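PDB 1Q9J: polyketide synthase associated protein 5 from Mycobacterium tuberculosis, which probably catalyses the transfer of mycocerosic acyl chains from mycocerosic acid synthase onto phthiocerol-type alcohols, the last step in the synthesis of dimycocerosate ester lipids. Local coordinates for residues A[245-250]-A[296-301]; A[47-52]-A[136-141]; A[169-174]-A[274-279]; A[14-19]-A[330-335]. All blocks are in the same frame, centred on the assembly; numbering follows the deposited sequence.

Contact 1: A[245-250]-A[296-301]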
loop_
_atom_site.group_PDB
_atom_site.type_symbol
_atom_site.label_atom_id
_atom_site.label_comp_id
_atom_site.label_asym_id
_atom_site.label_seq_id
_atom_site.Cartn_x
_atom_site.Cartn_y
_atom_site.Cartn_z
ATOM N N ILE A 245 7.967 -15.228 6.274
ATOM C CA ILE A 245 6.595 -15.023 6.704
ATOM C C ILE A 245 5.797 -16.321 6.571
ATOM O O ILE A 245 5.136 -16.752 7.515
ATOM C CB ILE A 245 5.934 -13.913 5.852
ATOM C CG1 ILE A 245 6.594 -12.589 6.177
ATOM C CG2 ILE A 245 4.437 -13.846 6.105
ATOM C CD1 ILE A 245 6.271 -11.516 5.210
ATOM N N LEU A 246 5.865 -16.943 5.397
ATOM C CA LEU A 246 5.129 -18.176 5.146
ATOM C C LEU A 246 5.538 -19.340 6.055
ATOM O O LEU A 246 4.690 -20.136 6.470
ATOM C CB LEU A 246 5.262 -18.576 3.673
ATOM C CG LEU A 246 4.428 -17.740 2.701
ATOM C CD1 LEU A 246 4.896 -17.971 1.283
ATOM C CD2 LEU A 246 2.953 -18.103 2.860
ATOM N N LEU A 247 6.826 -19.446 6.364
ATOM C CA LEU A 247 7.289 -20.513 7.246
ATOM C C LEU A 247 6.626 -20.333 8.600
ATOM O O LEU A 247 5.896 -21.210 9.073
ATOM C CB LEU A 247 8.807 -20.460 7.404
ATOM C CG LEU A 247 9.555 -20.929 6.160
ATOM C CD1 LEU A 247 11.038 -20.819 6.383
ATOM C CD2 LEU A 247 9.156 -22.356 5.847
ATOM N N THR A 248 6.886 -19.175 9.204
ATOM C CA THR A 248 6.332 -18.818 10.502
ATOM C C THR A 248 4.828 -19.062 10.590
ATOM O O THR A 248 4.335 -19.527 11.611
ATOM C CB THR A 248 6.596 -17.340 10.829
ATOM O OG1 THR A 248 8.008 -17.085 10.804
ATOM C CG2 THR A 248 6.039 -16.997 12.206
ATOM N N GLU A 249 4.096 -18.753 9.526
ATOM C CA GLU A 249 2.659 -18.959 9.555
ATOM C C GLU A 249 2.331 -20.407 9.850
ATOM O O GLU A 249 1.382 -20.697 10.572
ATOM C CB GLU A 249 2.025 -18.551 8.228
ATOM C CG GLU A 249 1.740 -17.064 8.100
ATOM C CD GLU A 249 0.746 -16.565 9.140
ATOM O OE1 GLU A 249 -0.300 -17.226 9.330
ATOM O OE2 GLU A 249 1.007 -15.507 9.751
ATOM N N TRP A 250 3.122 -21.320 9.299
ATOM C CA TRP A 250 2.881 -22.743 9.514
ATOM C C TRP A 250 3.233 -23.163 10.943
ATOM O O TRP A 250 2.478 -23.897 11.583
ATOM C CB TRP A 250 3.683 -23.567 8.507
ATOM C CG TRP A 250 3.336 -25.021 8.532
ATOM C CD1 TRP A 250 2.125 -25.587 8.239
ATOM C CD2 TRP A 250 4.214 -26.101 8.862
ATOM N NE1 TRP A 250 2.195 -26.955 8.378
ATOM C CE2 TRP A 250 3.462 -27.295 8.772
ATOM C CE3 TRP A 250 5.555 -26.172 9.261
ATOM C CZ2 TRP A 250 4.017 -28.548 9.020
ATOM C CZ3 TRP A 250 6.109 -27.415 9.513
ATOM C CH2 TRP A 250 5.333 -28.591 9.406
ATOM N N PRO A 296 7.917 -29.763 7.667
ATOM C CA PRO A 296 8.943 -29.547 8.693
ATOM C C PRO A 296 10.360 -29.453 8.125
ATOM O O PRO A 296 11.286 -29.024 8.814
ATOM C CB PRO A 296 8.755 -30.744 9.617
ATOM C CG PRO A 296 8.295 -31.815 8.681
ATOM C CD PRO A 296 7.296 -31.092 7.813
ATOM N N ASN A 297 10.516 -29.840 6.863
ATOM C CA ASN A 297 11.822 -29.804 6.207
ATOM C C ASN A 297 11.947 -28.737 5.126
ATOM O O ASN A 297 13.054 -28.456 4.656
ATOM C CB ASN A 297 12.155 -31.165 5.593
ATOM C CG ASN A 297 12.594 -32.177 6.629
ATOM O OD1 ASN A 297 13.472 -31.899 7.450
ATOM N ND2 ASN A 297 11.996 -33.365 6.591
ATOM N N THR A 298 10.821 -28.155 4.720
ATOM C CA THR A 298 10.831 -27.126 3.688
ATOM C C THR A 298 11.954 -26.124 3.905
ATOM O O THR A 298 12.131 -25.599 5.005
ATOM C CB THR A 298 9.508 -26.379 3.646
ATOM O OG1 THR A 298 8.470 -27.285 3.258
ATOM C CG2 THR A 298 9.582 -25.241 2.642
ATOM N N ASP A 299 12.713 -25.868 2.847
ATOM C CA ASP A 299 13.840 -24.949 2.919
ATOM C C ASP A 299 13.510 -23.541 2.433
ATOM O O ASP A 299 12.749 -23.354 1.484
ATOM C CB ASP A 299 15.014 -25.522 2.124
ATOM C CG ASP A 299 16.220 -24.613 2.131
ATOM O OD1 ASP A 299 16.428 -23.908 1.122
ATOM O OD2 ASP A 299 16.951 -24.600 3.146
ATOM N N ILE A 300 14.093 -22.552 3.101
ATOM C CA ILE A 300 13.881 -21.150 2.769
ATOM C C ILE A 300 14.043 -20.878 1.284
ATOM O O ILE A 300 13.077 -20.528 0.608
ATOM C CB ILE A 300 14.847 -20.247 3.591
ATOM C CG1 ILE A 300 14.148 -19.798 4.874
ATOM C CG2 ILE A 300 15.300 -19.035 2.790
ATOM C CD1 ILE A 300 12.957 -18.903 4.639
ATOM N N VAL A 301 15.260 -21.045 0.776
ATOM C CA VAL A 301 15.528 -20.803 -0.632
ATOM C C VAL A 301 14.597 -21.618 -1.523
ATOM O O VAL A 301 14.100 -21.116 -2.521
ATOM C CB VAL A 301 16.980 -21.136 -0.975
ATOM C CG1 VAL A 301 17.321 -20.600 -2.352
ATOM C CG2 VAL A 301 17.900 -20.548 0.074
#
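Leu247 sets its CG beside its own backbone N and opposite the carbonyl carbon (chi1 -73°), while Trp250, one turn further along the helix, swings its CG opposite the backbone N (chi1 -172°); between them the two reach residues 296-301. Leu247 CD1 meets the end of Ile300, 3.6 Å from Ile300 CG1; a still shorter approach to Ile300 CD1 is doubtful at this resolution. Ile300 does not aim its CB at the helix, but its terminal methyl comes back toward Leu247. The other Leu247 methyl, CD2, lies 4.3 Å from Thr298 CG2, and the hydroxyl of Thr298 is engaged instead by Gly295 N. Further out, the benzo end of the Trp250 indole leans obliquely on Pro296: CH2 is 3.6 Å from Pro296 CD, and CZ3 is 3.6 Å from Pro296 CA. No hydrogen bond joins the segments, so apolar packing carries the contact near the surface. Asp299 N-caps helix 300-317 through Asp302 N and also bonds Tyr417 OH. The contact thus joins helix 237-253, whose Trp250 also packs on Ile260 of strand 260-267, to the loop entering helix 300-317, consistent with the helical layer on the mixed sheet of CoA-dependent acyltransferases.

Contact 2: A[47-52]-A[136-141]; sequences LETHPV and VDELFS
His50 and Glu138 reach toward each other from opposite directions, the imidazole from residues 47-52, which follow on from helix 36-49, and the carboxylate from helix 129-148. Glu138 carries its CG opposite the backbone N (chi1 -170°) and keeps an extended chain beyond it, which delivers OE1 to the edge of the imidazole. There His50 NE2 donates a nearly straight hydrogen bond of 2.9 Å to Glu138 OE1 (N-H...O angle 168°). The acceptor lies almost exactly in the ring plane, and the donor comes in on the syn side of the oxygen, somewhat out of the carboxylate plane. Ring and carboxylate are thus not coplanar but turned 45° against each other. Thr49 stands by the second oxygen, its CB 3.8 Å from Glu138 OE2, and its CG2 lies over one face of the His50 ring, offset toward the rim. The Thr49 hydroxyl is held by Ala45 O. Glu138 OE2 forms a salt bridge with Arg142 one turn on, so the carboxylate is gripped from two residues, which would probably favour its ionised form. Leu47 and Leu139 reach Leu105 and Leu107 of strand 105-110. The His-carboxylate hydrogen bond therefore ties two helices that pack on the same strand of the five-stranded sheet, in the alpha/beta layering of CoA-dependent acyltransferases.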
loop_
_atom_site.group_PDB
_atom_site.type_symbol
_atom_site.label_atom_id
_atom_site.label_comp_id
_atom_site.label_asym_id
_atom_site.label_seq_id
_atom_site.Cartn_x
_atom_site.Cartn_y
_atom_site.Cartn_z
ATOM N N LEU A 47 -3.084 19.719 -5.330
ATOM C CA LEU A 47 -4.503 19.541 -5.587
ATOM C C LEU A 47 -4.934 20.047 -6.945
ATOM O O LEU A 47 -5.859 19.509 -7.539
ATOM C CB LEU A 47 -5.338 20.235 -4.523
ATOM C CG LEU A 47 -5.976 19.239 -3.554
ATOM C CD1 LEU A 47 -6.657 19.995 -2.435
ATOM C CD2 LEU A 47 -6.966 18.358 -4.301
ATOM N N GLU A 48 -4.279 21.082 -7.447
ATOM C CA GLU A 48 -4.671 21.590 -8.743
ATOM C C GLU A 48 -4.184 20.680 -9.846
ATOM O O GLU A 48 -4.697 20.717 -10.960
ATOM C CB GLU A 48 -4.129 22.989 -8.940
ATOM C CG GLU A 48 -4.894 24.018 -8.153
ATOM C CD GLU A 48 -4.225 25.363 -8.189
ATOM O OE1 GLU A 48 -3.128 25.491 -7.604
ATOM O OE2 GLU A 48 -4.786 26.286 -8.812
ATOM N N THR A 49 -3.198 19.850 -9.535
ATOM C CA THR A 49 -2.681 18.942 -10.535
ATOM C C THR A 49 -3.497 17.669 -10.569
ATOM O O THR A 49 -3.501 16.949 -11.562
ATOM C CB THR A 49 -1.237 18.564 -10.251
ATOM O OG1 THR A 49 -0.433 19.748 -10.191
ATOM C CG2 THR A 49 -0.725 17.660 -11.341
ATOM N N HIS A 50 -4.197 17.411 -9.475
ATOM C CA HIS A 50 -5.012 16.215 -9.349
ATOM C C HIS A 50 -6.376 16.619 -8.820
ATOM O O HIS A 50 -6.787 16.195 -7.745
ATOM C CB HIS A 50 -4.321 15.264 -8.382
ATOM C CG HIS A 50 -2.892 15.002 -8.736
ATOM N ND1 HIS A 50 -2.523 14.413 -9.925
ATOM C CD2 HIS A 50 -1.740 15.288 -8.083
ATOM C CE1 HIS A 50 -1.206 14.347 -9.991
ATOM N NE2 HIS A 50 -0.706 14.871 -8.888
ATOM N N PRO A 51 -7.111 17.432 -9.585
ATOM C CA PRO A 51 -8.427 17.870 -9.125
ATOM C C PRO A 51 -9.446 16.808 -8.733
ATOM O O PRO A 51 -10.509 17.138 -8.217
ATOM C CB PRO A 51 -8.906 18.774 -10.265
ATOM C CG PRO A 51 -8.222 18.220 -11.456
ATOM C CD PRO A 51 -6.833 17.952 -10.936
ATOM N N VAL A 52 -9.132 15.537 -8.947
ATOM C CA VAL A 52 -10.085 14.489 -8.578
ATOM C C VAL A 52 -10.119 14.361 -7.046
ATOM O O VAL A 52 -11.172 14.125 -6.450
ATOM C CB VAL A 52 -9.689 13.126 -9.165
ATOM C CG1 VAL A 52 -10.887 12.204 -9.176
ATOM C CG2 VAL A 52 -9.175 13.301 -10.549
ATOM N N VAL A 136 2.711 11.813 -2.567
ATOM C CA VAL A 136 3.499 12.163 -1.387
ATOM C C VAL A 136 4.846 12.744 -1.821
ATOM O O VAL A 136 5.359 13.697 -1.234
ATOM C CB VAL A 136 3.771 10.908 -0.531
ATOM C CG1 VAL A 136 4.629 11.255 0.670
ATOM C CG2 VAL A 136 2.461 10.268 -0.122
ATOM N N ASP A 137 5.426 12.151 -2.852
ATOM C CA ASP A 137 6.706 12.607 -3.355
ATOM C C ASP A 137 6.530 13.961 -4.081
ATOM O O ASP A 137 7.345 14.876 -3.948
ATOM C CB ASP A 137 7.294 11.520 -4.263
ATOM C CG ASP A 137 8.504 11.998 -5.032
ATOM O OD1 ASP A 137 8.326 12.400 -6.196
ATOM O OD2 ASP A 137 9.628 11.979 -4.477
ATOM N N GLU A 138 5.440 14.091 -4.822
ATOM C CA GLU A 138 5.159 15.334 -5.511
ATOM C C GLU A 138 5.029 16.476 -4.491
ATOM O O GLU A 138 5.623 17.551 -4.659
ATOM C CB GLU A 138 3.861 15.224 -6.290
ATOM C CG GLU A 138 3.616 16.384 -7.230
ATOM C CD GLU A 138 2.346 16.213 -8.026
ATOM O OE1 GLU A 138 2.172 15.130 -8.657
ATOM O OE2 GLU A 138 1.535 17.177 -8.029
ATOM N N LEU A 139 4.245 16.237 -3.440
ATOM C CA LEU A 139 4.043 17.227 -2.388
ATOM C C LEU A 139 5.385 17.798 -1.893
ATOM O O LEU A 139 5.607 19.011 -1.952
ATOM C CB LEU A 139 3.289 16.605 -1.200
ATOM C CG LEU A 139 3.194 17.476 0.073
ATOM C CD1 LEU A 139 2.230 18.632 -0.156
ATOM C CD2 LEU A 139 2.720 16.618 1.231
ATOM N N PHE A 140 6.269 16.926 -1.408
ATOM C CA PHE A 140 7.568 17.367 -0.925
ATOM C C PHE A 140 8.409 18.005 -2.039
ATOM O O PHE A 140 9.265 18.859 -1.775
ATOM C CB PHE A 140 8.362 16.210 -0.348
ATOM C CG PHE A 140 7.951 15.792 1.035
ATOM C CD1 PHE A 140 6.857 14.956 1.228
ATOM C CD2 PHE A 140 8.745 16.117 2.134
ATOM C CE1 PHE A 140 6.562 14.421 2.505
ATOM C CE2 PHE A 140 8.464 15.593 3.421
ATOM C CZ PHE A 140 7.376 14.742 3.600
ATOM N N SER A 141 8.189 17.590 -3.281
ATOM C CA SER A 141 8.943 18.168 -4.376
ATOM C C SER A 141 8.508 19.618 -4.536
ATOM O O SER A 141 9.311 20.483 -4.841
ATOM C CB SER A 141 8.686 17.396 -5.676
ATOM O OG SER A 141 9.092 18.161 -6.818
#

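Contact 3: A[169-174]-A[274-279]; sequences AQRGIR and PPVAPT
Arg171 delivers its guanidinium to the carbonyl oxygen of Pro274, and both terminal nitrogens take part. NH1 donates to Pro274 O with an N-H...O angle of 155°; the modelled separation of 2.3 Å between Arg171 NH1 and Pro274 O is too short to be trusted at this resolution, so the length is doubtful. Arg171 NH2 makes a second, weak bond of 2.9 Å to Pro274 O, strongly bent at 123°. One acceptor thus serves two donors. Pro274 N lies near NH1 but bears no hydrogen, and its lone pair is tied up in the peptide bond, so this is no hydrogen bond. The third donor, Arg171 NE, turns back to Val167 O of helix 164-170 in a weak bond. The side chain leaves with CG beside the backbone N and then bends at chi2 and chi3, a path that sets the guanidinium between Val276 CG2 on one face, 3.5 Å from Arg171 NH2, and Pro274 CG on the other, though the close fit is doubtful at this resolution.

Polar groups further along 274-279 have partners of their own. Ala277 N bonds Glu280 OE1, Pro278 O bonds Arg269 NH2, and Thr279 OG1 bonds Gln158 OE1. The side chain of Val276 is about 9 Å from that of Asp128, which probably helps to organise the active site. An arginine closing on a loop carbonyl here joins residues 169-174, which run on from helix 164-170, to the proline-rich loop between strands 260-267 and 285-292, a loop whose Pro278 and Thr279 pack on helix 129-148.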
loop_
_atom_site.group_PDB
_atom_site.type_symbol
_atom_site.label_atom_id
_atom_site.label_comp_id
_atom_site.label_asym_id
_atom_site.label_seq_id
_atom_site.Cartn_x
_atom_site.Cartn_y
_atom_site.Cartn_z
ATOM N N ALA A 169 -9.828 -2.391 -20.469
ATOM C CA ALA A 169 -10.687 -2.168 -21.617
ATOM C C ALA A 169 -9.929 -1.450 -22.743
ATOM O O ALA A 169 -10.087 -1.813 -23.904
ATOM C CB ALA A 169 -11.926 -1.369 -21.206
ATOM N N GLN A 170 -9.110 -0.447 -22.421
ATOM C CA GLN A 170 -8.363 0.259 -23.471
ATOM C C GLN A 170 -7.540 -0.745 -24.261
ATOM O O GLN A 170 -7.353 -0.590 -25.466
ATOM C CB GLN A 170 -7.412 1.306 -22.891
ATOM C CG GLN A 170 -8.092 2.458 -22.181
ATOM C CD GLN A 170 -7.123 3.585 -21.846
ATOM O OE1 GLN A 170 -5.995 3.351 -21.391
ATOM N NE2 GLN A 170 -7.569 4.817 -22.049
ATOM N N ARG A 171 -7.035 -1.759 -23.564
ATOM C CA ARG A 171 -6.250 -2.806 -24.195
ATOM C C ARG A 171 -7.217 -3.906 -24.593
ATOM O O ARG A 171 -8.434 -3.713 -24.577
ATOM C CB ARG A 171 -5.204 -3.365 -23.232
ATOM C CG ARG A 171 -3.983 -2.468 -23.039
ATOM C CD ARG A 171 -3.831 -2.095 -21.575
ATOM N NE ARG A 171 -3.706 -0.642 -21.376
ATOM C CZ ARG A 171 -2.545 -0.013 -21.416
ATOM N NH1 ARG A 171 -1.439 -0.712 -21.647
ATOM N NH2 ARG A 171 -2.498 1.282 -21.216
ATOM N N GLY A 172 -6.692 -5.066 -24.956
ATOM C CA GLY A 172 -7.578 -6.145 -25.339
ATOM C C GLY A 172 -8.389 -6.634 -24.154
ATOM O O GLY A 172 -9.619 -6.715 -24.211
ATOM N N ILE A 173 -7.677 -6.938 -23.074
ATOM C CA ILE A 173 -8.257 -7.456 -21.842
ATOM C C ILE A 173 -9.711 -7.043 -21.607
ATOM O O ILE A 173 -10.018 -5.867 -21.389
ATOM C CB ILE A 173 -7.392 -7.053 -20.633
ATOM C CG1 ILE A 173 -5.921 -6.973 -21.056
ATOM C CG2 ILE A 173 -7.521 -8.095 -19.544
ATOM C CD1 ILE A 173 -4.977 -6.465 -19.983
ATOM N N ARG A 174 -10.603 -8.031 -21.670
ATOM C CA ARG A 174 -12.038 -7.813 -21.476
ATOM C C ARG A 174 -12.467 -8.048 -20.037
ATOM O O ARG A 174 -13.071 -7.176 -19.412
ATOM C CB ARG A 174 -12.869 -8.714 -22.414
ATOM C CG ARG A 174 -12.286 -10.090 -22.713
ATOM C CD ARG A 174 -11.145 -9.979 -23.714
ATOM N NE ARG A 174 -10.314 -11.178 -23.743
ATOM C CZ ARG A 174 -9.091 -11.229 -24.262
ATOM N NH1 ARG A 174 -8.546 -10.143 -24.799
ATOM N NH2 ARG A 174 -8.409 -12.364 -24.238
ATOM N N PRO A 274 0.910 -0.744 -23.735
ATOM C CA PRO A 274 1.490 0.574 -23.446
ATOM C C PRO A 274 1.430 0.786 -21.943
ATOM O O PRO A 274 0.370 0.712 -21.317
ATOM C CB PRO A 274 0.607 1.533 -24.234
ATOM C CG PRO A 274 -0.688 0.819 -24.305
ATOM C CD PRO A 274 -0.282 -0.590 -24.590
ATOM N N PRO A 275 2.604 0.948 -21.333
ATOM C CA PRO A 275 2.725 1.156 -19.895
ATOM C C PRO A 275 1.749 2.214 -19.418
ATOM O O PRO A 275 1.291 3.048 -20.197
ATOM C CB PRO A 275 4.192 1.560 -19.722
ATOM C CG PRO A 275 4.604 2.023 -21.085
ATOM C CD PRO A 275 3.913 1.057 -21.982
ATOM N N VAL A 276 1.403 2.141 -18.144
ATOM C CA VAL A 276 0.489 3.075 -17.531
ATOM C C VAL A 276 1.315 3.824 -16.522
ATOM O O VAL A 276 2.234 3.242 -15.926
ATOM C CB VAL A 276 -0.642 2.332 -16.836
ATOM C CG1 VAL A 276 -1.562 3.317 -16.164
ATOM C CG2 VAL A 276 -1.398 1.484 -17.865
ATOM N N ALA A 277 1.066 5.116 -16.358
ATOM C CA ALA A 277 1.855 5.861 -15.382
ATOM C C ALA A 277 1.207 5.791 -14.011
ATOM O O ALA A 277 0.002 5.589 -13.889
ATOM C CB ALA A 277 2.000 7.287 -15.825
ATOM N N PRO A 278 1.999 5.951 -12.954
ATOM C CA PRO A 278 1.446 5.885 -11.608
ATOM C C PRO A 278 0.155 6.649 -11.295
ATOM O O PRO A 278 -0.724 6.106 -10.628
ATOM C CB PRO A 278 2.635 6.292 -10.734
ATOM C CG PRO A 278 3.470 7.113 -11.661
ATOM C CD PRO A 278 3.408 6.346 -12.921
ATOM N N THR A 279 0.006 7.885 -11.763
ATOM C CA THR A 279 -1.230 8.623 -11.461
ATOM C C THR A 279 -2.219 8.486 -12.598
ATOM O O THR A 279 -3.305 9.057 -12.560
ATOM C CB THR A 279 -1.004 10.121 -11.280
ATOM O OG1 THR A 279 -0.897 10.730 -12.569
ATOM C CG2 THR A 279 0.254 10.385 -10.492
#

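Contact 4: A[14-19]-A[330-335]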
loop_
_atom_site.group_PDB
_atom_site.type_symbol
_atom_site.label_atom_id
_atom_site.label_comp_id
_atom_site.label_asym_id
_atom_site.label_seq_id
_atom_site.Cartn_x
_atom_site.Cartn_y
_atom_site.Cartn_z
ATOM N N GLU A 14 -12.679 -0.652 -7.399
ATOM C CA GLU A 14 -12.515 0.448 -6.451
ATOM C C GLU A 14 -13.508 0.405 -5.286
ATOM O O GLU A 14 -13.199 0.851 -4.178
ATOM C CB GLU A 14 -12.637 1.760 -7.219
ATOM C CG GLU A 14 -11.778 1.722 -8.463
ATOM C CD GLU A 14 -11.832 2.969 -9.315
ATOM O OE1 GLU A 14 -12.937 3.309 -9.806
ATOM O OE2 GLU A 14 -10.749 3.597 -9.485
ATOM N N GLU A 15 -14.688 -0.153 -5.538
ATOM C CA GLU A 15 -15.723 -0.253 -4.519
ATOM C C GLU A 15 -15.285 -0.913 -3.235
ATOM O O GLU A 15 -15.837 -0.630 -2.184
ATOM C CB GLU A 15 -16.949 -0.975 -5.072
ATOM C CG GLU A 15 -17.549 -0.230 -6.239
ATOM C CD GLU A 15 -18.946 -0.676 -6.590
ATOM O OE1 GLU A 15 -19.139 -1.884 -6.884
ATOM O OE2 GLU A 15 -19.857 0.194 -6.578
ATOM N N VAL A 16 -14.302 -1.796 -3.293
ATOM C CA VAL A 16 -13.865 -2.414 -2.055
ATOM C C VAL A 16 -13.531 -1.298 -1.064
ATOM O O VAL A 16 -14.000 -1.310 0.067
ATOM C CB VAL A 16 -12.606 -3.290 -2.251
ATOM C CG1 VAL A 16 -12.228 -3.967 -0.935
ATOM C CG2 VAL A 16 -12.880 -4.352 -3.313
ATOM N N PHE A 17 -12.741 -0.321 -1.504
ATOM C CA PHE A 17 -12.328 0.771 -0.629
ATOM C C PHE A 17 -13.473 1.669 -0.160
ATOM O O PHE A 17 -13.363 2.331 0.878
ATOM C CB PHE A 17 -11.240 1.593 -1.317
ATOM C CG PHE A 17 -10.209 0.755 -2.020
ATOM C CD1 PHE A 17 -10.201 0.660 -3.410
ATOM C CD2 PHE A 17 -9.270 0.024 -1.291
ATOM C CE1 PHE A 17 -9.276 -0.152 -4.058
ATOM C CE2 PHE A 17 -8.343 -0.789 -1.933
ATOM C CZ PHE A 17 -8.342 -0.879 -3.318
ATOM N N ALA A 18 -14.559 1.718 -0.924
ATOM C CA ALA A 18 -15.706 2.515 -0.498
ATOM C C ALA A 18 -16.539 1.662 0.478
ATOM O O ALA A 18 -16.998 2.148 1.516
ATOM C CB ALA A 18 -16.550 2.937 -1.693
ATOM N N GLN A 19 -16.703 0.383 0.154
ATOM C CA GLN A 19 -17.457 -0.522 1.008
ATOM C C GLN A 19 -16.862 -0.665 2.421
ATOM O O GLN A 19 -17.577 -1.019 3.351
ATOM C CB GLN A 19 -17.580 -1.902 0.347
ATOM C CG GLN A 19 -18.383 -2.897 1.184
ATOM C CD GLN A 19 -18.669 -4.211 0.460
ATOM O OE1 GLN A 19 -17.764 -4.840 -0.109
ATOM N NE2 GLN A 19 -19.928 -4.647 0.505
ATOM N N ALA A 330 -7.526 -7.915 -0.616
ATOM C CA ALA A 330 -6.874 -8.097 0.672
ATOM C C ALA A 330 -7.777 -7.659 1.816
ATOM O O ALA A 330 -7.783 -8.285 2.867
ATOM C CB ALA A 330 -5.575 -7.308 0.709
ATOM N N PHE A 331 -8.529 -6.582 1.604
ATOM C CA PHE A 331 -9.427 -6.053 2.619
ATOM C C PHE A 331 -10.689 -6.879 2.778
ATOM O O PHE A 331 -11.623 -6.475 3.460
ATOM C CB PHE A 331 -9.804 -4.609 2.296
ATOM C CG PHE A 331 -8.673 -3.649 2.448
ATOM C CD1 PHE A 331 -7.802 -3.407 1.395
ATOM C CD2 PHE A 331 -8.454 -3.013 3.658
ATOM C CE1 PHE A 331 -6.721 -2.539 1.547
ATOM C CE2 PHE A 331 -7.379 -2.144 3.825
ATOM C CZ PHE A 331 -6.511 -1.908 2.765
ATOM N N GLU A 332 -10.726 -8.036 2.138
ATOM C CA GLU A 332 -11.883 -8.897 2.258
ATOM C C GLU A 332 -11.471 -10.173 2.978
ATOM O O GLU A 332 -12.141 -11.197 2.875
ATOM C CB GLU A 332 -12.433 -9.214 0.876
ATOM C CG GLU A 332 -12.861 -7.979 0.132
ATOM C CD GLU A 332 -13.334 -8.289 -1.264
ATOM O OE1 GLU A 332 -12.522 -8.784 -2.069
ATOM O OE2 GLU A 332 -14.520 -8.045 -1.559
ATOM N N GLY A 333 -10.355 -10.095 3.698
ATOM C CA GLY A 333 -9.848 -11.235 4.438
ATOM C C GLY A 333 -9.828 -12.528 3.649
ATOM O O GLY A 333 -9.487 -12.531 2.463
ATOM N N THR A 334 -10.201 -13.622 4.312
ATOM C CA THR A 334 -10.237 -14.950 3.699
ATOM C C THR A 334 -11.669 -15.345 3.357
ATOM O O THR A 334 -12.566 -15.219 4.183
ATOM C CB THR A 334 -9.657 -16.025 4.648
ATOM O OG1 THR A 334 -8.278 -15.743 4.931
ATOM C CG2 THR A 334 -9.777 -17.406 4.015
ATOM N N PRO A 335 -11.897 -15.825 2.126
ATOM C CA PRO A 335 -13.242 -16.230 1.709
ATOM C C PRO A 335 -13.687 -17.549 2.342
ATOM O O PRO A 335 -12.901 -18.227 3.008
ATOM C CB PRO A 335 -13.115 -16.316 0.188
ATOM C CG PRO A 335 -11.707 -16.752 -0.001
ATOM C CD PRO A 335 -10.945 -15.917 1.006
#
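Val16 and Phe17, neighbours on helix 12-19, face Phe331 and Glu332 of residues 330-335, which include a short 3-10 segment. The aliphatic packing runs through one Val16 methyl. With CG1 opposite the backbone N (chi1 -177°), that branch touches Phe331 CB at 4.1 Å and Glu332 CG at 4.2 Å. The valine thus rests on the root of the phenylalanine rather than on its ring, and meets the glutamate through a methylene of its chain, the two side chains running at about a right angle.

The aromatic contact is similarly close. Phe17 CE2 lies 4.2 Å from Phe331 CE1, with Phe331 CE1 near the plane of the Phe17 ring and at its edge, while Phe17 CE2 stands obliquely to the Phe331 ring. The Phe17 ring is also stacked with His124, the probable proton acceptor, in the HHxxxDG active-site motif of this acyltransferase superfamily, which also holds Asp128. Phe331 in turn packs edge-to-face with Phe368 of strand 360-368, so a chain of aromatic rings leads from the active-site histidine to that strand.

Polar bonds do not cross between the segments. On the helix side, Phe17 O receives a weak bond from His123 NE2, the residue just before His124 in the same motif. Within 330-335, Gly333 N bonds Ala330 O at 3.3 Å, closing a turn that ends in the positive phi of Gly333.

How the contacts relate
Contact 4 spans the longest stretch of chain: it opens at 14-19 and closes at 330-335, the other three lying between. Contact 2 follows and closes first; the segments of contacts 3 and 1 then alternate. Contacts 1 and 2 sit on opposite sides of the chain's centre, their centres 42 Å apart, with helix 237-253 of contact 1 on the six-stranded sheet and helices 36-49 and 129-148 of contact 2 on the five-stranded sheet. Contacts 2 and 3 touch, through His50 CE1 and Thr279 CG2 at 4.3 Å. Contact 4, its centre 22 Å from that of contact 3, lies nearest the probable active-site residues. Contacts 3 and 4 thus gather distant parts of the chain around the catalytic region.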